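Local atomic coordinates of GARP domain-containing protein (Trypanosoma brucei brucei TREU927, PDB entry 6XZ6), a protein that serves as a receptor for the complement regulator factor H and increases transmission of the trypanosome to tsetse flies. Residues Q12-E18 against N157-Y162; L119-A123 against A135-A139. All coordinates share one frame; numbering follows the deposited sequence.

Interaction 1 of 2, residues Q12-E18 against N157-Y162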
loop_
_atom_site.group_PDB
_atom_site.type_symbol
_atom_site.label_atom_id
_atom_site.label_comp_id
_atom_site.label_asym_id
_atom_site.label_seq_id
_atom_site.Cartn_x
_atom_site.Cartn_y
_atom_site.Cartn_z
ATOM N N GLN A 12 20.639 9.420 6.914
ATOM C CA GLN A 12 19.311 10.062 6.827
ATOM C C GLN A 12 18.758 10.067 5.409
ATOM O O GLN A 12 17.564 9.874 5.248
ATOM C CB GLN A 12 19.344 11.515 7.338
ATOM C CG GLN A 12 19.509 11.674 8.844
ATOM C CD GLN A 12 19.887 13.081 9.228
ATOM O OE1 GLN A 12 19.779 14.055 8.455
ATOM N NE2 GLN A 12 20.341 13.207 10.441
ATOM N N THR A 13 19.597 10.365 4.397
ATOM C CA THR A 13 19.167 10.451 2.991
ATOM C C THR A 13 18.766 9.053 2.480
ATOM O O THR A 13 17.776 8.939 1.775
ATOM C CB THR A 13 20.218 11.190 2.131
ATOM O OG1 THR A 13 20.445 12.463 2.716
ATOM C CG2 THR A 13 19.766 11.401 0.687
ATOM N N LYS A 14 19.510 7.999 2.902
ATOM C CA LYS A 14 19.262 6.599 2.596
ATOM C C LYS A 14 17.904 6.167 3.166
ATOM O O LYS A 14 17.160 5.496 2.473
ATOM C CB LYS A 14 20.384 5.731 3.187
ATOM C CG LYS A 14 21.614 5.549 2.296
ATOM C CD LYS A 14 22.721 4.890 3.059
ATOM C CE LYS A 14 23.840 4.373 2.192
ATOM N NZ LYS A 14 24.904 3.694 3.003
ATOM N N ALA A 15 17.571 6.573 4.415
ATOM C CA ALA A 15 16.301 6.270 5.096
ATOM C C ALA A 15 15.112 6.893 4.389
ATOM O O ALA A 15 14.096 6.231 4.258
ATOM C CB ALA A 15 16.354 6.733 6.524
ATOM N N LEU A 16 15.238 8.141 3.901
ATOM C CA LEU A 16 14.225 8.857 3.100
ATOM C C LEU A 16 13.984 8.131 1.775
ATOM O O LEU A 16 12.854 7.967 1.349
ATOM C CB LEU A 16 14.683 10.313 2.806
ATOM C CG LEU A 16 14.728 11.325 3.973
ATOM C CD1 LEU A 16 15.188 12.653 3.485
ATOM C CD2 LEU A 16 13.364 11.516 4.594
ATOM N N CYS A 17 15.056 7.685 1.152
ATOM C CA CYS A 17 15.115 6.955 -0.114
ATOM C C CYS A 17 14.402 5.576 -0.008
ATOM O O CYS A 17 13.610 5.236 -0.879
ATOM C CB CYS A 17 16.581 6.823 -0.539
ATOM S SG CYS A 17 16.856 6.280 -2.242
ATOM N N GLU A 18 14.638 4.827 1.083
ATOM C CA GLU A 18 14.026 3.529 1.370
ATOM C C GLU A 18 12.526 3.692 1.536
ATOM O O GLU A 18 11.778 2.963 0.911
ATOM C CB GLU A 18 14.679 2.905 2.629
ATOM C CG GLU A 18 14.292 1.470 2.955
ATOM C CD GLU A 18 14.879 0.823 4.203
ATOM O OE1 GLU A 18 15.446 1.533 5.072
ATOM O OE2 GLU A 18 14.749 -0.419 4.314
ATOM N N ASN A 157 13.604 2.841 11.272
ATOM C CA ASN A 157 14.908 3.336 10.881
ATOM C C ASN A 157 14.859 4.835 10.726
ATOM O O ASN A 157 15.726 5.505 11.269
ATOM C CB ASN A 157 15.430 2.641 9.623
ATOM C CG ASN A 157 16.837 3.043 9.305
ATOM O OD1 ASN A 157 17.777 2.824 10.099
ATOM N ND2 ASN A 157 17.020 3.666 8.147
ATOM N N LEU A 158 13.812 5.374 10.093
ATOM C CA LEU A 158 13.632 6.814 9.919
ATOM C C LEU A 158 13.447 7.542 11.269
ATOM O O LEU A 158 14.057 8.572 11.506
ATOM C CB LEU A 158 12.447 7.092 8.988
ATOM C CG LEU A 158 12.173 8.554 8.671
ATOM C CD1 LEU A 158 13.093 9.044 7.549
ATOM C CD2 LEU A 158 10.691 8.773 8.375
ATOM N N ARG A 159 12.646 6.973 12.138
ATOM C CA ARG A 159 12.312 7.467 13.450
ATOM C C ARG A 159 13.570 7.523 14.394
ATOM O O ARG A 159 13.626 8.381 15.314
ATOM C CB ARG A 159 11.131 6.614 13.988
ATOM C CG ARG A 159 10.602 6.976 15.366
ATOM C CD ARG A 159 11.343 6.234 16.465
ATOM N NE ARG A 159 10.637 6.379 17.724
ATOM C CZ ARG A 159 11.186 6.258 18.923
ATOM N NH1 ARG A 159 12.478 5.989 19.043
ATOM N NH2 ARG A 159 10.458 6.447 20.012
ATOM N N GLY A 160 14.542 6.635 14.145
ATOM C CA GLY A 160 15.785 6.543 14.918
ATOM C C GLY A 160 16.828 7.543 14.472
ATOM O O GLY A 160 17.682 7.947 15.255
ATOM N N LEU A 161 16.730 7.980 13.213
ATOM C CA LEU A 161 17.609 8.959 12.571
ATOM C C LEU A 161 17.114 10.396 12.656
ATOM O O LEU A 161 17.939 11.307 12.645
ATOM C CB LEU A 161 17.818 8.560 11.088
ATOM C CG LEU A 161 18.560 7.241 10.863
ATOM C CD1 LEU A 161 18.439 6.819 9.449
ATOM C CD2 LEU A 161 20.024 7.327 11.243
ATOM N N TYR A 162 15.782 10.598 12.703
ATOM C CA TYR A 162 15.095 11.903 12.739
ATOM C C TYR A 162 14.349 12.101 14.054
ATOM O O TYR A 162 13.377 11.400 14.326
ATOM C CB TYR A 162 14.095 11.989 11.559
ATOM C CG TYR A 162 14.741 12.277 10.217
ATOM C CD1 TYR A 162 15.271 11.248 9.435
ATOM C CD2 TYR A 162 14.774 13.565 9.702
ATOM C CE1 TYR A 162 15.836 11.510 8.183
ATOM C CE2 TYR A 162 15.421 13.850 8.507
ATOM C CZ TYR A 162 15.919 12.822 7.732
ATOM O OH TYR A 162 16.477 13.119 6.515
HETATM O O HOH W 1 18.593 14.617 5.965
HETATM O O HOH W 2 20.979 11.308 12.650
#

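Interaction 2 of 2, residues L119-A123 against A135-A139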
loop_
_atom_site.group_PDB
_atom_site.type_symbol
_atom_site.label_atom_id
_atom_site.label_comp_id
_atom_site.label_asym_id
_atom_site.label_seq_id
_atom_site.Cartn_x
_atom_site.Cartn_y
_atom_site.Cartn_z
ATOM N N LEU A 119 13.823 14.559 -0.691
ATOM C CA LEU A 119 14.907 14.010 -1.501
ATOM C C LEU A 119 15.360 14.994 -2.547
ATOM O O LEU A 119 16.560 15.121 -2.765
ATOM C CB LEU A 119 14.516 12.676 -2.140
ATOM C CG LEU A 119 14.458 11.490 -1.202
ATOM C CD1 LEU A 119 13.558 10.423 -1.785
ATOM C CD2 LEU A 119 15.878 10.942 -0.919
ATOM N N ARG A 120 14.419 15.717 -3.169
ATOM C CA ARG A 120 14.689 16.736 -4.173
ATOM C C ARG A 120 15.609 17.805 -3.570
ATOM O O ARG A 120 16.546 18.230 -4.239
ATOM C CB ARG A 120 13.389 17.352 -4.637
ATOM C CG ARG A 120 13.171 17.281 -6.126
ATOM C CD ARG A 120 11.901 18.053 -6.512
ATOM N NE ARG A 120 10.704 17.259 -6.246
ATOM C CZ ARG A 120 9.759 17.594 -5.387
ATOM N NH1 ARG A 120 9.836 18.741 -4.720
ATOM N NH2 ARG A 120 8.719 16.803 -5.199
ATOM N N GLY A 121 15.358 18.195 -2.306
ATOM C CA GLY A 121 16.179 19.124 -1.533
ATOM C C GLY A 121 17.592 18.604 -1.357
ATOM O O GLY A 121 18.541 19.338 -1.622
ATOM N N ALA A 122 17.744 17.312 -0.958
ATOM C CA ALA A 122 19.045 16.606 -0.819
ATOM C C ALA A 122 19.772 16.492 -2.196
ATOM O O ALA A 122 21.008 16.581 -2.247
ATOM C CB ALA A 122 18.846 15.226 -0.202
ATOM N N ALA A 123 19.013 16.346 -3.316
ATOM C CA ALA A 123 19.580 16.302 -4.673
ATOM C C ALA A 123 20.255 17.619 -5.056
ATOM O O ALA A 123 21.328 17.608 -5.671
ATOM C CB ALA A 123 18.498 15.976 -5.684
ATOM N N ALA A 135 20.317 10.855 -3.682
ATOM C CA ALA A 135 19.007 11.498 -3.780
ATOM C C ALA A 135 18.562 11.730 -5.248
ATOM O O ALA A 135 17.363 11.641 -5.528
ATOM C CB ALA A 135 19.014 12.798 -3.017
ATOM N N LYS A 136 19.512 12.021 -6.177
ATOM C CA LYS A 136 19.196 12.215 -7.600
ATOM C C LYS A 136 18.786 10.891 -8.257
ATOM O O LYS A 136 17.875 10.893 -9.090
ATOM C CB LYS A 136 20.370 12.826 -8.372
ATOM C CG LYS A 136 20.239 14.331 -8.616
ATOM C CD LYS A 136 21.520 14.918 -9.238
ATOM C CE LYS A 136 21.969 16.212 -8.584
ATOM N NZ LYS A 136 23.455 16.296 -8.489
ATOM N N GLU A 137 19.439 9.765 -7.867
ATOM C CA GLU A 137 19.174 8.410 -8.353
ATOM C C GLU A 137 17.833 7.882 -7.848
ATOM O O GLU A 137 17.228 7.011 -8.466
ATOM C CB GLU A 137 20.275 7.467 -7.865
ATOM C CG GLU A 137 21.496 7.363 -8.766
ATOM C CD GLU A 137 22.747 6.807 -8.093
ATOM O OE1 GLU A 137 22.632 6.003 -7.137
ATOM O OE2 GLU A 137 23.857 7.181 -8.533
ATOM N N CYS A 138 17.386 8.405 -6.721
ATOM C CA CYS A 138 16.164 8.043 -6.007
ATOM C C CYS A 138 14.958 8.889 -6.419
ATOM O O CYS A 138 13.909 8.800 -5.786
ATOM C CB CYS A 138 16.434 8.170 -4.516
ATOM S SG CYS A 138 15.410 7.109 -3.481
ATOM N N ALA A 139 15.104 9.727 -7.450
ATOM C CA ALA A 139 14.038 10.613 -7.910
ATOM C C ALA A 139 12.807 9.842 -8.329
ATOM O O ALA A 139 11.724 10.134 -7.838
ATOM C CB ALA A 139 14.528 11.481 -9.052
#

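Interaction 1 of 2, residues Q12-E18 against N157-Y162
A15 and L16 of helix 4-61 pack on L158 and L161 at the end of helix 148-161 and on Y162 just beyond it, an antiparallel pair within the elongated helical bundle; the short axes run at 150° with a closest approach of 9.4 Å. Apolar packing forms the middle. The methyl of A15 meets L161 CD1 at 3.6 Å and also borders L158 CD1, which also meets L16 CD2 at 3.9 Å. L158 further reaches F115 of helix 67-125 and A167 of helix 165-208. Y162 approaches Q12 obliquely: its CE1 lies 3.6 Å from Q12 CB. L16 crosses the tyrosine at about a right angle, its CG 4.2 Å from Y162 CZ. The amide plane of Q12 is turned 49° from the ring, and its extended chain carries both polar atoms to bridging waters. At the other end E18 forms a salt bridge to R153, while N157 ND2 sits beside the A15 methyl.

Q12 also takes part in the complex: its NE2 donates to the carbonyl O of E18 on the chain of complement factor H. One water bridges Q12 NE2 to L161 O; the other donates to Q12 OE1, its oxygen 2.7 Å from Y162 OH.

Interaction 2 of 2, residues L119-A123 against A135-A139
The flat groups that meet A135 and K136 are backbone peptides of 119-123; no ring, side-chain amide or carboxylate takes part across the contact. The A135 methyl lies against the L119 carbonyl, with CB 3.4 Å from L119 O, and beside the peptide nitrogen of A123. That oxygen and nitrogen are already joined by the helical hydrogen bond from A123 N to L119 O, leaving the methyl to pack against a backbone hydrogen bond that is already made.

Small side chains let the backbones come close: the CA atoms of A123 and A135 are 4.9 Å apart. A122 CB meets A135 CB at 3.7 Å, and the A123 methyl has K136 CG alongside at 3.8 Å. The lysine chain, bent at its last two torsions, then runs past the A123 carbonyl, its CE near A123 O, while NZ has a long, weak ion pair with E129.

L119 widens the apolar patch, with CD2 4.2 Å from A135 CB and CD1 4.2 Å from C138 SG. The sulfur reaches that side because it is turned anti to its own backbone N, chi1 -153°, and it is bonded to C17 SG of helix 4-61. T13 of that helix touches both A122 and A135, and A122 also packs on R16 of the complement factor H chain. This is alanine-based close packing of two consecutive helices, 67-125 and 129-137, joined by a short turn and secured to the bundle by a disulfide.

How the interactions relate
Both contacts lie at the same end of the elongated helical bundle, their centres 13 Å apart. Along the chain interaction 2 is nested within interaction 1: helix 4-61 comes first, helices 67-125 and 129-137 pair next, and helix 148-161 then returns to helix 4-61. The two are joined directly by the disulfide from C17 SG to C138 SG, 2.1 Å, and by L119 CD2, which packs on L16 CB and the neighbouring backbone of helix 4-61. Helix 4-61 thus packs against helix 148-161 and against the 67-125/129-137 pair. Because Q12 and Y162 in one and A122 in the other touch complement factor H, this end of the bundle forms part of the surface that touches factor H in the complex.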